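Local coordinates for hypothetical protein, IPT/TIG domain protein (Bacteroides ovatus, PDB 4HW6) that is of unknown function but, as an IPT/TIG-domain protein with a six-bladed beta-propeller, may serve as an auxiliary nutrient-binding protein, possibly binding carbohydrate, at residues V267-K272 with A310-V315; G293-Y298 with R333-N338. One frame throughout, in Å; residues are numbered along the deposited sequence. Where two conformers were deposited one is given.

Contact 1: residues V267-K272 with A310-V315; sequences VMMDTK and AVPYIV
The puckered pyrrolidine ring of Pro312 is the ring that meets 267-272, and it is touched along its CD-CG side rather than over a broad face. Pro312 CD lies 3.6 Å from Met268 O, a CH-to-carbonyl approach, and 4.1 Å from Val267 CG2. Farther along the same ring, Pro312 CG comes within 4.5 Å of CG of selenomethionine Met269, a looser apolar contact. The planar group close by, the carboxylate of Asp270, does not touch 310-315 and is engaged within its own segment: Thr271 OG1 donates to Asp270 OD1 over 2.8 Å, arriving from above the carboxylate plane (51° out of it). Asp270 OD1 also bonds Tyr291 OH, so a tyrosine of the adjoining sheet helps fix the rotation of the group.

The same methyl of Val267 also reaches the backbone before the proline. Its CG2 is anti to the backbone N, which sends this methyl across to Ala310 O at 3.5 Å and to Val311 CA at 4.2 Å. No hydrogen bond spans the two segments, and only 146 Å² is buried, both sides summed; packing alone joins them.

Met269 and Pro312 both rest on Ile289 of strand 286-291, which underlies the apolar part of the contact. The chain turns a corner at Val267, which pairs through its backbone with Ile252 of strand 251-255, whereas Tyr313 and Val315 pair with strand 296-301. The contact therefore joins the outer margins of two consecutive propeller blades, one ending in strand 265-268 and the next in edge strand 313-315.

Contact 2: residues G293-Y298 with R333-N338; sequences GKHCIY and RLWGPN
The side chains of His295 and Trp335 run alongside each other in the same direction, with their rings turned almost perpendicular: the planes meet at 82° and the centroids of the His295 ring and the five-membered ring of Trp335 are 5.3 Å apart. This is an offset edge-to-face pair in which Trp335 offers its edge to the imidazole face, CD1 of Trp335 standing 3.8 Å from CE1 of His295. The imidazole is fixed by a second, in-plane interaction. Gly336 N donates to His295 ND1 over 3.0 Å at an N-H...N angle of 164°, so ND1 serves as an acceptor. With His295 CG anti to its carbonyl carbon (chi1 -44°), the ring is placed beside the 335-336 backbone, while His295 CB packs 3.4 Å from Leu334 O.

On the apolar side, Ile297 and Leu334 cross at about a right angle, and the branch contact is Ile297 CG1 to Leu334 CD1 at 3.8 Å. The ring of Pro337 packs against the backbone at His295 and Cys296, its CD 3.8 Å from His295 CA. A water links the main chains: it is hydrogen-bonded to His295 O at 2.7 Å and accepts from Leu334 N at 2.9 Å.

Phe359 and Asp361 of strand 355-361 pack against both Leu334 and Pro337, and Leu370 touches Ile297. Asp361 also accepts from Trp335 N. The contact thus seats the lead-in to strand 337-344, the inner edge strand of one propeller blade, against the turn at His295 and the strand that follows it (296-301) in the preceding blade.

Both contacts are seams between neighbouring blades, and they share the sheet that contains strands 296-301 and 313-315: contact 1 joins it to the blade before, contact 2 to the blade after. Their centres are about 14 Å apart. Contact 1 is a surface contact at the outer margin, made by sparse van der Waals packing; contact 2 is mostly buried and about twice as large, and adds a histidine-backbone hydrogen bond, an aromatic pair and a water bridge. They are coupled by a probable backbone hydrogen bond, Val315 N to Ile297 O at 2.8 Å, consistent with strand pairing, and by another probable one, Asp270 OD2 to Tyr298 OH at 2.6 Å.

Contact 1: residues V267-K272 with A310-V315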
ATOM      1  N   VAL A 267      13.946  -9.991  24.637  1.00 17.83           N
ATOM      2  CA  VAL A 267      13.315  -9.249  25.733  1.00 16.44           C
ATOM      3  C   VAL A 267      12.040  -9.946  26.148  1.00 15.44           C
ATOM      4  O   VAL A 267      11.402 -10.597  25.327  1.00 14.62           O
ATOM      5  CB  VAL A 267      13.030  -7.775  25.309  1.00 18.00           C
ATOM      6  CG1 VAL A 267      11.879  -7.681  24.322  1.00 16.58           C
ATOM      7  CG2 VAL A 267      12.808  -6.881  26.534  1.00 16.88           C
HETATM    8  N   MSE A 268      11.661  -9.819  27.417  1.00 16.88           N
HETATM    9  CA  MSE A 268      10.364 -10.330  27.876  0.50 17.05           C
HETATM   10  C   MSE A 268       9.246  -9.450  27.334  1.00 17.94           C
HETATM   11  O   MSE A 268       9.416  -8.242  27.144  1.00 17.72           O
HETATM   12  CB  MSE A 268      10.265 -10.339  29.406  0.50 19.02           C
HETATM   13  CG  MSE A 268      11.211 -11.300  30.093  0.50 20.91           C
HETATM   14 SE   MSE A 268      10.941 -13.145  29.555  0.38 21.94          SE
HETATM   15  CE  MSE A 268       9.047 -13.466  29.924  0.50 24.51           C
HETATM   16  N   MSE A 269       8.093 -10.066  27.110  1.00 16.43           N
HETATM   17  CA  MSE A 269       6.865  -9.355  26.786  1.00 16.60           C
HETATM   18  C   MSE A 269       5.863  -9.586  27.906  1.00 16.65           C
HETATM   19  O   MSE A 269       5.991 -10.509  28.714  1.00 15.29           O
HETATM   20  CB  MSE A 269       6.289  -9.823  25.441  1.00 16.16           C
HETATM   21  CG  MSE A 269       7.001  -9.239  24.237  1.00 19.17           C
HETATM   22 SE   MSE A 269       6.240  -9.888  22.551  0.75 14.23          SE
HETATM   23  CE  MSE A 269       4.455  -9.135  22.808  1.00 17.59           C
ATOM     24  N   ASP A 270       4.853  -8.733  27.961  1.00 15.62           N
ATOM     25  CA  ASP A 270       3.879  -8.807  29.030  1.00 16.90           C
ATOM     26  C   ASP A 270       2.693  -9.736  28.702  1.00 15.44           C
ATOM     27  O   ASP A 270       1.806  -9.921  29.532  1.00 16.36           O
ATOM     28  CB  ASP A 270       3.393  -7.395  29.412  1.00 16.51           C
ATOM     29  CG  ASP A 270       2.590  -6.714  28.311  1.00 18.83           C
ATOM     30  OD1 ASP A 270       2.272  -7.307  27.253  1.00 17.20           O
ATOM     31  OD2 ASP A 270       2.263  -5.531  28.520  1.00 17.32           O
ATOM     32  N   THR A 271       2.708 -10.312  27.500  1.00 15.00           N
ATOM     33  CA  THR A 271       1.609 -11.132  26.966  1.00 14.77           C
ATOM     34  C   THR A 271       2.173 -12.256  26.112  1.00 15.67           C
ATOM     35  O   THR A 271       3.151 -12.083  25.406  1.00 14.42           O
ATOM     36  CB  THR A 271       0.679 -10.243  26.102  1.00 15.48           C
ATOM     37  OG1 THR A 271       0.240  -9.137  26.896  1.00 17.25           O
ATOM     38  CG2 THR A 271      -0.570 -10.998  25.566  1.00 15.02           C
ATOM     39  N   LYS A 272       1.540 -13.416  26.192  1.00 15.39           N
ATOM     40  CA  LYS A 272       1.820 -14.520  25.271  1.00 14.53           C
ATOM     41  C   LYS A 272       0.482 -15.112  24.871  1.00 16.47           C
ATOM     42  O   LYS A 272      -0.577 -14.589  25.227  1.00 14.53           O
ATOM     43  CB  LYS A 272       2.699 -15.577  25.939  1.00 15.38           C
ATOM     44  CG  LYS A 272       2.096 -16.233  27.175  1.00 18.82           C
ATOM     45  CD  LYS A 272       2.977 -17.349  27.718  1.00 23.18           C
ATOM     46  CE  LYS A 272       2.377 -17.960  28.972  1.00 29.96           C
ATOM     47  NZ  LYS A 272       3.168 -19.141  29.394  1.00 34.57           N
ATOM     48  N   ALA A 310      14.885  -2.911  24.396  1.00 17.96           N
ATOM     49  CA  ALA A 310      14.361  -2.372  25.633  1.00 17.84           C
ATOM     50  C   ALA A 310      12.998  -2.983  25.964  1.00 17.44           C
ATOM     51  O   ALA A 310      12.364  -3.661  25.133  1.00 17.59           O
ATOM     52  CB  ALA A 310      14.264  -0.852  25.561  1.00 20.97           C
ATOM     53  N   VAL A 311      12.539  -2.717  27.186  1.00 18.44           N
ATOM     54  CA  VAL A 311      11.218  -3.148  27.615  1.00 17.72           C
ATOM     55  C   VAL A 311      10.188  -2.523  26.668  1.00 17.03           C
ATOM     56  O   VAL A 311      10.195  -1.293  26.471  1.00 16.14           O
ATOM     57  CB  VAL A 311      10.928  -2.720  29.068  1.00 21.87           C
ATOM     58  CG1 VAL A 311       9.473  -2.991  29.407  1.00 21.82           C
ATOM     59  CG2 VAL A 311      11.858  -3.468  30.037  1.00 23.56           C
ATOM     60  N   PRO A 312       9.328  -3.353  26.048  1.00 15.83           N
ATOM     61  CA  PRO A 312       8.279  -2.760  25.190  1.00 14.71           C
ATOM     62  C   PRO A 312       7.287  -1.953  25.977  1.00 15.05           C
ATOM     63  O   PRO A 312       7.007  -2.269  27.145  1.00 15.50           O
ATOM     64  CB  PRO A 312       7.565  -3.967  24.597  1.00 14.85           C
ATOM     65  CG  PRO A 312       8.579  -5.069  24.687  1.00 15.89           C
ATOM     66  CD  PRO A 312       9.306  -4.819  25.980  1.00 15.96           C
ATOM     67  N   TYR A 313       6.750  -0.919  25.342  1.00 14.24           N
ATOM     68  CA  TYR A 313       5.718  -0.096  25.974  1.00 14.99           C
ATOM     69  C   TYR A 313       4.564   0.156  25.027  1.00 14.88           C
ATOM     70  O   TYR A 313       4.765   0.261  23.823  1.00 13.46           O
ATOM     71  CB  TYR A 313       6.300   1.232  26.490  1.00 17.18           C
ATOM     72  CG  TYR A 313       6.932   2.102  25.439  1.00 17.31           C
ATOM     73  CD1 TYR A 313       6.178   3.018  24.716  1.00 19.08           C
ATOM     74  CD2 TYR A 313       8.302   2.035  25.189  1.00 20.91           C
ATOM     75  CE1 TYR A 313       6.755   3.803  23.759  1.00 19.45           C
ATOM     76  CE2 TYR A 313       8.898   2.857  24.239  1.00 20.50           C
ATOM     77  CZ  TYR A 313       8.109   3.729  23.529  1.00 22.50           C
ATOM     78  OH  TYR A 313       8.671   4.591  22.595  1.00 27.38           O
ATOM     79  N   ILE A 314       3.369   0.333  25.582  1.00 13.91           N
ATOM     80  CA  ILE A 314       2.179   0.550  24.752  1.00 13.60           C
ATOM     81  C   ILE A 314       2.186   1.944  24.140  1.00 14.47           C
ATOM     82  O   ILE A 314       2.599   2.936  24.789  1.00 13.96           O
ATOM     83  CB  ILE A 314       0.864   0.282  25.545  1.00 14.17           C
ATOM     84  CG1 ILE A 314      -0.335   0.196  24.615  1.00 14.62           C
ATOM     85  CG2 ILE A 314       0.630   1.352  26.623  1.00 14.47           C
ATOM     86  CD1 ILE A 314      -1.540  -0.410  25.307  1.00 14.39           C
ATOM     87  N   VAL A 315       1.769   2.002  22.872  1.00 12.32           N
ATOM     88  CA  VAL A 315       1.659   3.258  22.146  1.00 14.27           C
ATOM     89  C   VAL A 315       0.206   3.672  21.925  1.00 14.10           C
ATOM     90  O   VAL A 315      -0.126   4.857  22.100  1.00 15.00           O
ATOM     91  CB  VAL A 315       2.462   3.206  20.829  1.00 16.24           C
ATOM     92  CG1 VAL A 315       2.224   4.448  19.967  1.00 16.81           C
ATOM     93  CG2 VAL A 315       3.947   3.060  21.162  1.00 16.74           C
TER

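Contact 2: residues G293-Y298 with R333-N338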
ATOM      1  N   GLY A 293      -4.500  -9.902  18.656  1.00 14.21           N
ATOM      2  CA  GLY A 293      -5.609 -10.382  19.432  1.00 15.79           C
ATOM      3  C   GLY A 293      -5.986  -9.546  20.637  1.00 13.92           C
ATOM      4  O   GLY A 293      -7.034  -9.805  21.225  1.00 14.09           O
ATOM      5  N   LYS A 294      -5.154  -8.574  21.016  1.00 13.76           N
ATOM      6  CA  LYS A 294      -5.416  -7.750  22.208  1.00 13.74           C
ATOM      7  C   LYS A 294      -5.647  -6.271  21.917  1.00 11.55           C
ATOM      8  O   LYS A 294      -5.861  -5.474  22.842  1.00 12.99           O
ATOM      9  CB  LYS A 294      -4.281  -7.880  23.232  1.00 14.58           C
ATOM     10  CG  LYS A 294      -3.905  -9.295  23.579  1.00 16.52           C
ATOM     11  CD  LYS A 294      -5.033 -10.091  24.167  1.00 18.16           C
ATOM     12  CE  LYS A 294      -4.488 -11.432  24.638  1.00 25.38           C
ATOM     13  NZ  LYS A 294      -5.552 -12.251  25.263  1.00 23.65           N
ATOM     14  N   HIS A 295      -5.653  -5.902  20.642  1.00 11.96           N
ATOM     15  CA  HIS A 295      -6.229  -4.622  20.209  1.00 12.34           C
ATOM     16  C   HIS A 295      -5.369  -3.434  20.621  1.00 13.47           C
ATOM     17  O   HIS A 295      -5.875  -2.378  20.956  1.00 11.90           O
ATOM     18  CB  HIS A 295      -7.657  -4.497  20.727  1.00 13.33           C
ATOM     19  CG  HIS A 295      -8.437  -5.748  20.556  1.00 13.78           C
ATOM     20  ND1 HIS A 295      -8.692  -6.279  19.316  1.00 13.72           N
ATOM     21  CD2 HIS A 295      -8.978  -6.598  21.457  1.00 14.32           C
ATOM     22  CE1 HIS A 295      -9.352  -7.421  19.458  1.00 14.79           C
ATOM     23  NE2 HIS A 295      -9.555  -7.627  20.751  1.00 14.29           N
ATOM     24  N   CYS A 296      -4.065  -3.591  20.511  1.00 12.10           N
ATOM     25  CA  CYS A 296      -3.152  -2.510  20.876  1.00 12.55           C
ATOM     26  C   CYS A 296      -1.844  -2.680  20.140  1.00 13.20           C
ATOM     27  O   CYS A 296      -1.579  -3.738  19.541  1.00 12.47           O
ATOM     28  CB  CYS A 296      -2.988  -2.417  22.383  1.00 12.77           C
ATOM     29  SG  CYS A 296      -2.417  -3.929  23.137  1.00 14.80           S
ATOM     30  N   ILE A 297      -1.078  -1.594  20.093  1.00 12.39           N
ATOM     31  CA  ILE A 297       0.222  -1.581  19.460  1.00 11.80           C
ATOM     32  C   ILE A 297       1.245  -1.082  20.490  1.00 11.66           C
ATOM     33  O   ILE A 297       1.030  -0.063  21.157  1.00 12.64           O
ATOM     34  CB  ILE A 297       0.250  -0.674  18.202  1.00 12.17           C
ATOM     35  CG1 ILE A 297      -0.746  -1.159  17.142  1.00 12.35           C
ATOM     36  CG2 ILE A 297       1.681  -0.608  17.634  1.00 12.15           C
ATOM     37  CD1 ILE A 297      -0.900  -0.226  15.938  1.00 12.52           C
ATOM     38  N   TYR A 298       2.341  -1.815  20.622  1.00 11.48           N
ATOM     39  CA  TYR A 298       3.444  -1.431  21.483  1.00 11.99           C
ATOM     40  C   TYR A 298       4.644  -1.077  20.623  1.00 12.68           C
ATOM     41  O   TYR A 298       4.715  -1.434  19.427  1.00 13.52           O
ATOM     42  CB  TYR A 298       3.860  -2.608  22.376  1.00 13.85           C
ATOM     43  CG  TYR A 298       3.022  -2.930  23.588  1.00 13.12           C
ATOM     44  CD1 TYR A 298       1.654  -3.135  23.497  1.00 13.09           C
ATOM     45  CD2 TYR A 298       3.627  -3.122  24.831  1.00 13.74           C
ATOM     46  CE1 TYR A 298       0.900  -3.499  24.615  1.00 13.15           C
ATOM     47  CE2 TYR A 298       2.876  -3.468  25.947  1.00 14.15           C
ATOM     48  CZ  TYR A 298       1.503  -3.656  25.829  1.00 13.39           C
ATOM     49  OH  TYR A 298       0.767  -4.034  26.953  1.00 14.67           O
ATOM     50  N   ARG A 333      -9.083   3.252  20.509  1.00 13.29           N
ATOM     51  CA  ARG A 333      -9.393   1.837  20.542  1.00 13.65           C
ATOM     52  C   ARG A 333      -9.208   1.251  19.167  1.00 13.35           C
ATOM     53  O   ARG A 333      -9.586   1.886  18.157  1.00 13.44           O
ATOM     54  CB  ARG A 333     -10.802   1.589  21.031  1.00 14.04           C
ATOM     55  CG  ARG A 333     -11.083   2.114  22.434  1.00 14.82           C
ATOM     56  CD  ARG A 333     -10.337   1.285  23.472  1.00 15.59           C
ATOM     57  NE  ARG A 333     -10.597   1.742  24.827  1.00 16.56           N
ATOM     58  CZ  ARG A 333      -9.872   2.635  25.498  1.00 19.35           C
ATOM     59  NH1 ARG A 333      -8.823   3.234  24.933  1.00 17.84           N
ATOM     60  NH2 ARG A 333     -10.248   2.964  26.745  1.00 19.40           N
ATOM     61  N   LEU A 334      -8.614   0.055  19.144  1.00 12.30           N
ATOM     62  CA  LEU A 334      -8.400  -0.725  17.941  1.00 12.37           C
ATOM     63  C   LEU A 334      -9.238  -1.982  18.030  1.00 12.26           C
ATOM     64  O   LEU A 334      -9.721  -2.334  19.117  1.00 12.40           O
ATOM     65  CB  LEU A 334      -6.932  -1.111  17.793  1.00 12.95           C
ATOM     66  CG  LEU A 334      -5.891   0.003  17.905  1.00 14.99           C
ATOM     67  CD1 LEU A 334      -4.509  -0.531  17.568  1.00 13.41           C
ATOM     68  CD2 LEU A 334      -6.196   1.237  17.088  1.00 16.45           C
ATOM     69  N   TRP A 335      -9.412  -2.641  16.893  1.00 12.88           N
ATOM     70  CA  TRP A 335     -10.186  -3.869  16.849  1.00 12.70           C
ATOM     71  C   TRP A 335      -9.593  -4.832  15.824  1.00 11.64           C
ATOM     72  O   TRP A 335      -9.860  -4.764  14.620  1.00 13.17           O
ATOM     73  CB  TRP A 335     -11.675  -3.591  16.587  1.00 13.60           C
ATOM     74  CG  TRP A 335     -12.574  -4.748  17.028  1.00 16.26           C
ATOM     75  CD1 TRP A 335     -12.186  -5.968  17.457  1.00 17.75           C
ATOM     76  CD2 TRP A 335     -14.000  -4.771  17.012  1.00 19.06           C
ATOM     77  NE1 TRP A 335     -13.274  -6.743  17.771  1.00 19.03           N
ATOM     78  CE2 TRP A 335     -14.402  -6.040  17.480  1.00 22.38           C
ATOM     79  CE3 TRP A 335     -14.976  -3.855  16.615  1.00 25.59           C
ATOM     80  CZ2 TRP A 335     -15.744  -6.413  17.579  1.00 29.47           C
ATOM     81  CZ3 TRP A 335     -16.310  -4.221  16.729  1.00 26.43           C
ATOM     82  CH2 TRP A 335     -16.676  -5.490  17.203  1.00 28.01           C
ATOM     83  N   GLY A 336      -8.766  -5.737  16.331  1.00 12.15           N
ATOM     84  CA  GLY A 336      -8.056  -6.692  15.493  1.00 12.41           C
ATOM     85  C   GLY A 336      -7.057  -6.107  14.539  1.00 12.92           C
ATOM     86  O   GLY A 336      -7.071  -6.431  13.348  1.00 11.98           O
ATOM     87  N   PRO A 337      -6.132  -5.276  15.054  1.00 12.34           N
ATOM     88  CA  PRO A 337      -5.109  -4.731  14.176  1.00 11.94           C
ATOM     89  C   PRO A 337      -4.250  -5.881  13.663  1.00 12.37           C
ATOM     90  O   PRO A 337      -3.810  -6.723  14.444  1.00 12.38           O
ATOM     91  CB  PRO A 337      -4.305  -3.826  15.094  1.00 11.94           C
ATOM     92  CG  PRO A 337      -4.482  -4.399  16.469  1.00 11.60           C
ATOM     93  CD  PRO A 337      -5.920  -4.891  16.447  1.00 12.40           C
ATOM     94  N   ASN A 338      -4.052  -5.941  12.359  1.00 11.43           N
ATOM     95  CA  ASN A 338      -3.350  -7.033  11.730  1.00 13.01           C
ATOM     96  C   ASN A 338      -2.030  -6.556  11.129  1.00 14.30           C
ATOM     97  O   ASN A 338      -1.129  -6.243  11.914  1.00 19.25           O
ATOM     98  CB  ASN A 338      -4.263  -7.840  10.802  1.00 13.95           C
ATOM     99  CG  ASN A 338      -4.851  -9.055  11.522  1.00 15.64           C
ATOM    100  OD1 ASN A 338      -4.335 -10.163  11.379  1.00 18.63           O
ATOM    101  ND2 ASN A 338      -5.878  -8.837  12.366  1.00 11.30           N
TER
HETATM  102  O   HOH W   1      -8.038  -0.944  21.832  1.00 10.79           O